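Local coordinates for cycloserine biosynthesis protein DcsG (Streptomyces lavendulae, PDB 6JIL), which catalyses the ATP-dependent, magnesium-requiring ring closure of O-ureido-D-serine to the antibiotic D-cycloserine, as a monomeric ATP-grasp enzyme, at residues L22-A25 with C26-V29; L189-D193 with G194-H198; D224-E227 with D228-A231. All coordinates share one frame; numbering follows the deposited sequence.

Contact 1. Residues L22-A25 with C26-V29; sequences LLEA and CRTV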
loop_
_atom_site.group_PDB
_atom_site.type_symbol
_atom_site.label_atom_id
_atom_site.label_comp_id
_atom_site.label_asym_id
_atom_site.label_seq_id
_atom_site.Cartn_x
_atom_site.Cartn_y
_atom_site.Cartn_z
ATOM N N LEU A 22 -0.310 11.244 -15.067
ATOM C CA LEU A 22 -1.606 11.519 -14.448
ATOM C C LEU A 22 -2.065 12.937 -14.757
ATOM O O LEU A 22 -3.250 13.172 -15.002
ATOM C CB LEU A 22 -1.546 11.306 -12.927
ATOM C CG LEU A 22 -2.795 11.707 -12.117
ATOM C CD1 LEU A 22 -4.050 11.070 -12.725
ATOM C CD2 LEU A 22 -2.629 11.280 -10.655
ATOM N N LEU A 23 -1.128 13.881 -14.755
ATOM C CA LEU A 23 -1.455 15.268 -15.052
ATOM C C LEU A 23 -1.936 15.425 -16.498
ATOM O O LEU A 23 -2.868 16.181 -16.770
ATOM C CB LEU A 23 -0.240 16.165 -14.807
ATOM C CG LEU A 23 0.160 16.419 -13.348
ATOM C CD1 LEU A 23 1.428 17.267 -13.307
ATOM C CD2 LEU A 23 -0.971 17.136 -12.625
ATOM N N GLU A 24 -1.306 14.717 -17.429
ATOM C CA GLU A 24 -1.722 14.805 -18.820
ATOM C C GLU A 24 -3.127 14.234 -18.988
ATOM O O GLU A 24 -3.963 14.811 -19.689
ATOM C CB GLU A 24 -0.738 14.064 -19.724
ATOM C CG GLU A 24 0.572 14.805 -19.905
ATOM C CD GLU A 24 0.369 16.304 -20.132
ATOM O OE1 GLU A 24 0.474 17.081 -19.153
ATOM O OE2 GLU A 24 0.088 16.699 -21.289
ATOM N N ALA A 25 -3.383 13.108 -18.326
ATOM C CA ALA A 25 -4.690 12.460 -18.379
ATOM C C ALA A 25 -5.745 13.398 -17.800
ATOM O O ALA A 25 -6.857 13.495 -18.325
ATOM C CB ALA A 25 -4.657 11.154 -17.589
ATOM N N CYS A 26 -5.397 14.081 -16.714
ATOM C CA CYS A 26 -6.327 15.017 -16.091
ATOM C C CYS A 26 -6.672 16.099 -17.088
ATOM O O CYS A 26 -7.822 16.525 -17.189
ATOM C CB CYS A 26 -5.717 15.649 -14.840
ATOM S SG CYS A 26 -5.819 14.571 -13.407
ATOM N N ARG A 27 -5.653 16.529 -17.823
ATOM C CA ARG A 27 -5.798 17.557 -18.837
ATOM C C ARG A 27 -6.777 17.052 -19.895
ATOM O O ARG A 27 -7.632 17.797 -20.366
ATOM C CB ARG A 27 -4.430 17.833 -19.471
ATOM C CG ARG A 27 -4.327 19.098 -20.310
ATOM C CD ARG A 27 -3.028 19.095 -21.125
ATOM N NE ARG A 27 -1.857 18.884 -20.276
ATOM C CZ ARG A 27 -1.363 19.793 -19.439
ATOM N NH1 ARG A 27 -1.932 20.987 -19.343
ATOM N NH2 ARG A 27 -0.322 19.497 -18.672
ATOM N N THR A 28 -6.656 15.775 -20.255
ATOM C CA THR A 28 -7.525 15.198 -21.268
ATOM C C THR A 28 -8.985 15.059 -20.819
ATOM O O THR A 28 -9.888 15.092 -21.646
ATOM C CB THR A 28 -6.998 13.821 -21.757
ATOM O OG1 THR A 28 -7.078 12.864 -20.696
ATOM C CG2 THR A 28 -5.547 13.930 -22.203
ATOM N N VAL A 29 -9.234 14.903 -19.524
ATOM C CA VAL A 29 -10.616 14.793 -19.069
ATOM C C VAL A 29 -11.123 16.125 -18.519
ATOM O O VAL A 29 -12.100 16.181 -17.780
ATOM C CB VAL A 29 -10.791 13.677 -18.011
ATOM C CG1 VAL A 29 -10.368 12.337 -18.606
ATOM C CG2 VAL A 29 -9.994 13.994 -16.766
#
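Glu-24 and Arg-27 run alongside each other in the same direction, the carboxylate and guanidinium planes twisted by 39°. Despite that twist, Glu-24 OE1 lies in the guanidinium plane, at its edge, where Arg-27 NH2 donates a hydrogen bond of 2.6 Å to the syn lone pair of Glu-24 OE1. Arg-27 NE adds weak bonds to both carboxylate oxygens, the shorter being 3.1 Å to Glu-24 OE2, so the bridge is forked with one strong limb. Bends in both chains make this possible: Glu-24 turns at chi2 (-43°) and Arg-27 at chi3 (-54°), which brings the charged ends together over one turn.

The salt bridge is of the i to i+3 kind, on the exposed flank of helix 19-28, the connecting helix of a beta-alpha-beta unit between strands 4-8 and 33-37. Backbone bonds such as Cys-26 N to Leu-22 O (2.9 Å) carry the helix beneath it. On the buried flank the CD1 branch of Leu-22 reaches the sulfur of Cys-26, CD1 to SG 4.0 Å, while Leu-22 and Ala-25 pack on Phe-289 and Ala-290 of helix 285-296. Val-29 is the first residue to leave helical angles, yet its N still bonds to Ala-25 O at 3.0 Å.

Contact 2. Residues L189-D193 with G194-H198; sequences LTFFD and GVYSH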
loop_
_atom_site.group_PDB
_atom_site.type_symbol
_atom_site.label_atom_id
_atom_site.label_comp_id
_atom_site.label_asym_id
_atom_site.label_seq_id
_atom_site.Cartn_x
_atom_site.Cartn_y
_atom_site.Cartn_z
ATOM N N LEU A 189 -1.198 -5.620 -9.172
ATOM C CA LEU A 189 -2.299 -5.300 -10.075
ATOM C C LEU A 189 -2.966 -3.966 -9.745
ATOM O O LEU A 189 -3.248 -3.665 -8.587
ATOM C CB LEU A 189 -3.362 -6.405 -10.044
ATOM C CG LEU A 189 -3.023 -7.824 -10.521
ATOM C CD1 LEU A 189 -2.062 -8.494 -9.549
ATOM C CD2 LEU A 189 -4.314 -8.637 -10.631
ATOM N N THR A 190 -3.229 -3.174 -10.777
ATOM C CA THR A 190 -3.864 -1.879 -10.600
ATOM C C THR A 190 -5.301 -1.920 -11.102
ATOM O O THR A 190 -5.575 -2.417 -12.194
ATOM C CB THR A 190 -3.091 -0.803 -11.349
ATOM O OG1 THR A 190 -1.813 -0.637 -10.729
ATOM C CG2 THR A 190 -3.838 0.508 -11.329
ATOM N N PHE A 191 -6.216 -1.400 -10.287
ATOM C CA PHE A 191 -7.632 -1.372 -10.628
ATOM C C PHE A 191 -8.196 0.037 -10.599
ATOM O O PHE A 191 -7.755 0.880 -9.814
ATOM C CB PHE A 191 -8.444 -2.215 -9.647
ATOM C CG PHE A 191 -8.335 -3.693 -9.864
ATOM C CD1 PHE A 191 -7.139 -4.358 -9.646
ATOM C CD2 PHE A 191 -9.458 -4.432 -10.236
ATOM C CE1 PHE A 191 -7.062 -5.744 -9.788
ATOM C CE2 PHE A 191 -9.391 -5.817 -10.381
ATOM C CZ PHE A 191 -8.193 -6.474 -10.154
ATOM N N PHE A 192 -9.185 0.277 -11.454
ATOM C CA PHE A 192 -9.855 1.567 -11.517
ATOM C C PHE A 192 -11.355 1.324 -11.496
ATOM O O PHE A 192 -11.905 0.696 -12.398
ATOM C CB PHE A 192 -9.425 2.319 -12.770
ATOM C CG PHE A 192 -7.983 2.751 -12.736
ATOM C CD1 PHE A 192 -7.085 2.320 -13.705
ATOM C CD2 PHE A 192 -7.522 3.579 -11.720
ATOM C CE1 PHE A 192 -5.753 2.707 -13.665
ATOM C CE2 PHE A 192 -6.188 3.971 -11.672
ATOM C CZ PHE A 192 -5.302 3.534 -12.649
ATOM N N ASP A 193 -12.004 1.805 -10.438
ATOM C CA ASP A 193 -13.442 1.630 -10.249
ATOM C C ASP A 193 -13.880 0.167 -10.278
ATOM O O ASP A 193 -14.913 -0.172 -10.855
ATOM C CB ASP A 193 -14.233 2.423 -11.290
ATOM C CG ASP A 193 -14.534 3.832 -10.833
ATOM O OD1 ASP A 193 -14.334 4.104 -9.631
ATOM O OD2 ASP A 193 -14.977 4.664 -11.658
ATOM N N GLY A 194 -13.086 -0.690 -9.645
ATOM C CA GLY A 194 -13.404 -2.102 -9.590
ATOM C C GLY A 194 -13.079 -2.862 -10.861
ATOM O O GLY A 194 -13.486 -4.014 -11.009
ATOM N N VAL A 195 -12.344 -2.232 -11.774
ATOM C CA VAL A 195 -11.990 -2.873 -13.039
ATOM C C VAL A 195 -10.480 -3.002 -13.223
ATOM O O VAL A 195 -9.729 -2.042 -13.055
ATOM C CB VAL A 195 -12.589 -2.090 -14.232
ATOM C CG1 VAL A 195 -12.141 -2.699 -15.558
ATOM C CG2 VAL A 195 -14.105 -2.091 -14.127
ATOM N N TYR A 196 -10.041 -4.206 -13.560
ATOM C CA TYR A 196 -8.626 -4.467 -13.763
ATOM C C TYR A 196 -8.086 -3.639 -14.920
ATOM O O TYR A 196 -8.672 -3.613 -16.003
ATOM C CB TYR A 196 -8.399 -5.954 -14.055
ATOM C CG TYR A 196 -6.987 -6.275 -14.480
ATOM C CD1 TYR A 196 -5.939 -6.259 -13.560
ATOM C CD2 TYR A 196 -6.692 -6.565 -15.809
ATOM C CE1 TYR A 196 -4.630 -6.526 -13.955
ATOM C CE2 TYR A 196 -5.382 -6.830 -16.220
ATOM C CZ TYR A 196 -4.360 -6.810 -15.286
ATOM O OH TYR A 196 -3.076 -7.072 -15.685
ATOM N N SER A 197 -6.963 -2.966 -14.692
ATOM C CA SER A 197 -6.358 -2.160 -15.743
ATOM C C SER A 197 -5.053 -2.763 -16.232
ATOM O O SER A 197 -4.881 -3.003 -17.419
ATOM C CB SER A 197 -6.089 -0.739 -15.250
ATOM O OG SER A 197 -5.437 0.026 -16.252
ATOM N N HIS A 198 -4.136 -3.016 -15.309
ATOM C CA HIS A 198 -2.839 -3.555 -15.680
ATOM C C HIS A 198 -2.063 -3.985 -14.446
ATOM O O HIS A 198 -2.482 -3.741 -13.309
ATOM C CB HIS A 198 -2.032 -2.483 -16.396
ATOM C CG HIS A 198 -1.810 -1.259 -15.563
ATOM N ND1 HIS A 198 -2.750 -0.255 -15.447
ATOM C CD2 HIS A 198 -0.777 -0.902 -14.761
ATOM C CE1 HIS A 198 -2.306 0.666 -14.611
ATOM N NE2 HIS A 198 -1.112 0.297 -14.180
#
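Strand 189-192 runs into strand 195-198 through a type I' turn, the short strand axes 4.5 Å apart at closest approach and 131° between their directions. Phe-192 and Val-195 close the turn with bonds both ways: Phe-192 N to Val-195 O is 2.9 Å, and Val-195 N returns a bond from above the carbonyl plane of Phe-192. Asp-193 and Gly-194 occupy the corners with positive phi. Further along, Thr-190 is opposed by two residues, Ser-197 and His-198: Thr-190 O accepts Ser-197 N at 2.9 Å and His-198 N only weakly, while Thr-190 N donates to His-198 O at 2.7 Å. This is a classic beta bulge in a beta hairpin, within the antiparallel sheet of the ATP-grasp region.

Phe-191 and Tyr-196 share one face of the hairpin as a non-hydrogen-bonded pair. Tyr-196 CA sits over the Phe-191 ring in a CH-pi contact, 3.8 Å from the centroid, and the tyrosine ring then turns its edge to the phenylalanine face, planes at 72° and centroids 5.7 Å apart. Leu-189 CD2 meets Tyr-196 CE1 at 4.0 Å, extending this apolar layer toward helix 227-244.

On the other face, a chi1 of 59° sets the His-198 imidazole alongside Thr-190, one ring face against CB. Ser-197 OG hydrogen-bonds His-198 ND1 (2.8 Å), and Leu-277 O receives bonds from both His-198 NE2 and Thr-190 OG1. Thr-190 also touches Arg-254, an inferred active-site residue, whereas Asp-193 forms a salt bridge with Arg-296.

Contact 3. Residues D224-E227 with D228-A231; sequences DADE and DQRA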
loop_
_atom_site.group_PDB
_atom_site.type_symbol
_atom_site.label_atom_id
_atom_site.label_comp_id
_atom_site.label_asym_id
_atom_site.label_seq_id
_atom_site.Cartn_x
_atom_site.Cartn_y
_atom_site.Cartn_z
ATOM N N ASP A 224 1.252 -9.267 -17.319
ATOM C CA ASP A 224 -0.159 -9.501 -17.571
ATOM C C ASP A 224 -0.626 -10.485 -16.511
ATOM O O ASP A 224 -0.263 -11.662 -16.546
ATOM C CB ASP A 224 -0.349 -10.080 -18.963
ATOM C CG ASP A 224 -1.472 -9.413 -19.707
ATOM O OD1 ASP A 224 -2.644 -9.751 -19.431
ATOM O OD2 ASP A 224 -1.180 -8.534 -20.552
ATOM N N ALA A 225 -1.409 -9.999 -15.555
ATOM C CA ALA A 225 -1.897 -10.845 -14.468
ATOM C C ALA A 225 -2.855 -11.897 -15.002
ATOM O O ALA A 225 -3.688 -11.597 -15.860
ATOM C CB ALA A 225 -2.591 -9.993 -13.411
ATOM N N ASP A 226 -2.740 -13.126 -14.507
ATOM C CA ASP A 226 -3.631 -14.182 -14.966
ATOM C C ASP A 226 -4.972 -14.092 -14.257
ATOM O O ASP A 226 -5.152 -13.271 -13.352
ATOM C CB ASP A 226 -3.009 -15.574 -14.768
ATOM C CG ASP A 226 -2.511 -15.811 -13.360
ATOM O OD1 ASP A 226 -1.416 -15.314 -13.025
ATOM O OD2 ASP A 226 -3.207 -16.495 -12.582
ATOM N N GLU A 227 -5.916 -14.924 -14.689
ATOM C CA GLU A 227 -7.263 -14.944 -14.121
ATOM C C GLU A 227 -7.295 -15.055 -12.604
ATOM O O GLU A 227 -7.973 -14.279 -11.935
ATOM C CB GLU A 227 -8.069 -16.091 -14.732
ATOM C CG GLU A 227 -8.498 -15.832 -16.160
ATOM C CD GLU A 227 -9.187 -17.024 -16.793
ATOM O OE1 GLU A 227 -9.771 -16.854 -17.887
ATOM O OE2 GLU A 227 -9.139 -18.129 -16.204
ATOM N N ASP A 228 -6.559 -16.021 -12.071
ATOM C CA ASP A 228 -6.509 -16.245 -10.635
ATOM C C ASP A 228 -6.059 -15.019 -9.866
ATOM O O ASP A 228 -6.656 -14.660 -8.851
ATOM C CB ASP A 228 -5.571 -17.404 -10.320
ATOM C CG ASP A 228 -6.159 -18.743 -10.710
ATOM O OD1 ASP A 228 -5.381 -19.721 -10.809
ATOM O OD2 ASP A 228 -7.396 -18.816 -10.905
ATOM N N GLN A 229 -5.002 -14.378 -10.352
ATOM C CA GLN A 229 -4.471 -13.202 -9.692
ATOM C C GLN A 229 -5.494 -12.075 -9.709
ATOM O O GLN A 229 -5.742 -11.441 -8.679
ATOM C CB GLN A 229 -3.167 -12.776 -10.367
ATOM C CG GLN A 229 -2.083 -13.839 -10.293
ATOM C CD GLN A 229 -0.792 -13.409 -10.958
ATOM O OE1 GLN A 229 -0.774 -13.070 -12.142
ATOM N NE2 GLN A 229 0.301 -13.424 -10.199
ATOM N N ARG A 230 -6.104 -11.845 -10.869
ATOM C CA ARG A 230 -7.104 -10.793 -10.995
ATOM C C ARG A 230 -8.319 -11.141 -10.154
ATOM O O ARG A 230 -8.968 -10.264 -9.580
ATOM C CB ARG A 230 -7.493 -10.608 -12.462
ATOM C CG ARG A 230 -6.339 -10.121 -13.314
ATOM C CD ARG A 230 -6.771 -9.753 -14.720
ATOM N NE ARG A 230 -7.053 -10.917 -15.548
ATOM C CZ ARG A 230 -7.421 -10.842 -16.824
ATOM N NH1 ARG A 230 -7.550 -9.654 -17.410
ATOM N NH2 ARG A 230 -7.660 -11.953 -17.515
ATOM N N ALA A 231 -8.614 -12.432 -10.068
ATOM C CA ALA A 231 -9.740 -12.894 -9.270
ATOM C C ALA A 231 -9.498 -12.595 -7.785
ATOM O O ALA A 231 -10.395 -12.131 -7.083
ATOM C CB ALA A 231 -9.949 -14.384 -9.482
#
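Glu-227 and Arg-230 meet across the first turn of helix 227-244, where the aliphatic CG of the glutamate lies at the guanidinium edge. Beyond CG the glutamate is extended, and the closest side-chain approach is Glu-227 CG to Arg-230 NH2, 4.2 Å. The charged ends do not touch: Glu-227 OE1 remains 5.3 Å from Arg-230 NH2, although the carboxylate and guanidinium planes are nearly parallel, 18° apart. Attraction between them is therefore probably modest. The Arg-230 chain bends at chi3 (-74°), and the guanidinium lies with one face toward Ala-225 O. Lower down, Arg-230 CG rests on Ala-225 CB at 3.8 Å, which pairs aliphatic carbon with the residue just before the cap.

Asp-226 holds the N-cap position, immediately before the helix. Its backbone N donates to Gln-229 OE1 (3.1 Å, 160° at the hydrogen), with the donor in the plane of the amide carbonyl and on a lone pair. A backbone N-H at the N-cap bound by the side chain three residues on is one arm of a capping box. Gln-229 reaches back with its chain extended beyond CG, but the placing of its amide end against the Asp-226 carboxylate is doubtful. The helix proper is then opened by Arg-230 N to Asp-226 O at 3.0 Å and Ala-231 N to Glu-227 O at 2.7 Å.

Asp-226 OD2 lies 4.3 Å from Asp-228 OD1, like charges near each other; negative groups beside a helix N terminus would be expected to interact favourably with its dipole. The inner flank packs on the hairpin, Ala-225 and Arg-230 both touching Leu-189.

In the fold
From the N terminus the three contacts follow in series, none nesting within or crossing another. Contact 1 spans the C-terminal turns of the connecting helix in the first beta-alpha-beta unit, contact 2 closes the hairpin of strands 186-192 and 195-202, and contact 3 starts helix 227-244 after strand 220-223. Contacts 2 and 3 touch directly: Tyr-196 CD2 lies 3.4 Å from Arg-230 CD, placing the helix start against one hairpin face. Contacts 1 and 2 do not touch, their nearest atoms being about 7 Å apart, but Phe-289 of helix 285-296 meets both Leu-22 and Phe-192. That late helix thus joins the N-terminal unit to the five-stranded sheet.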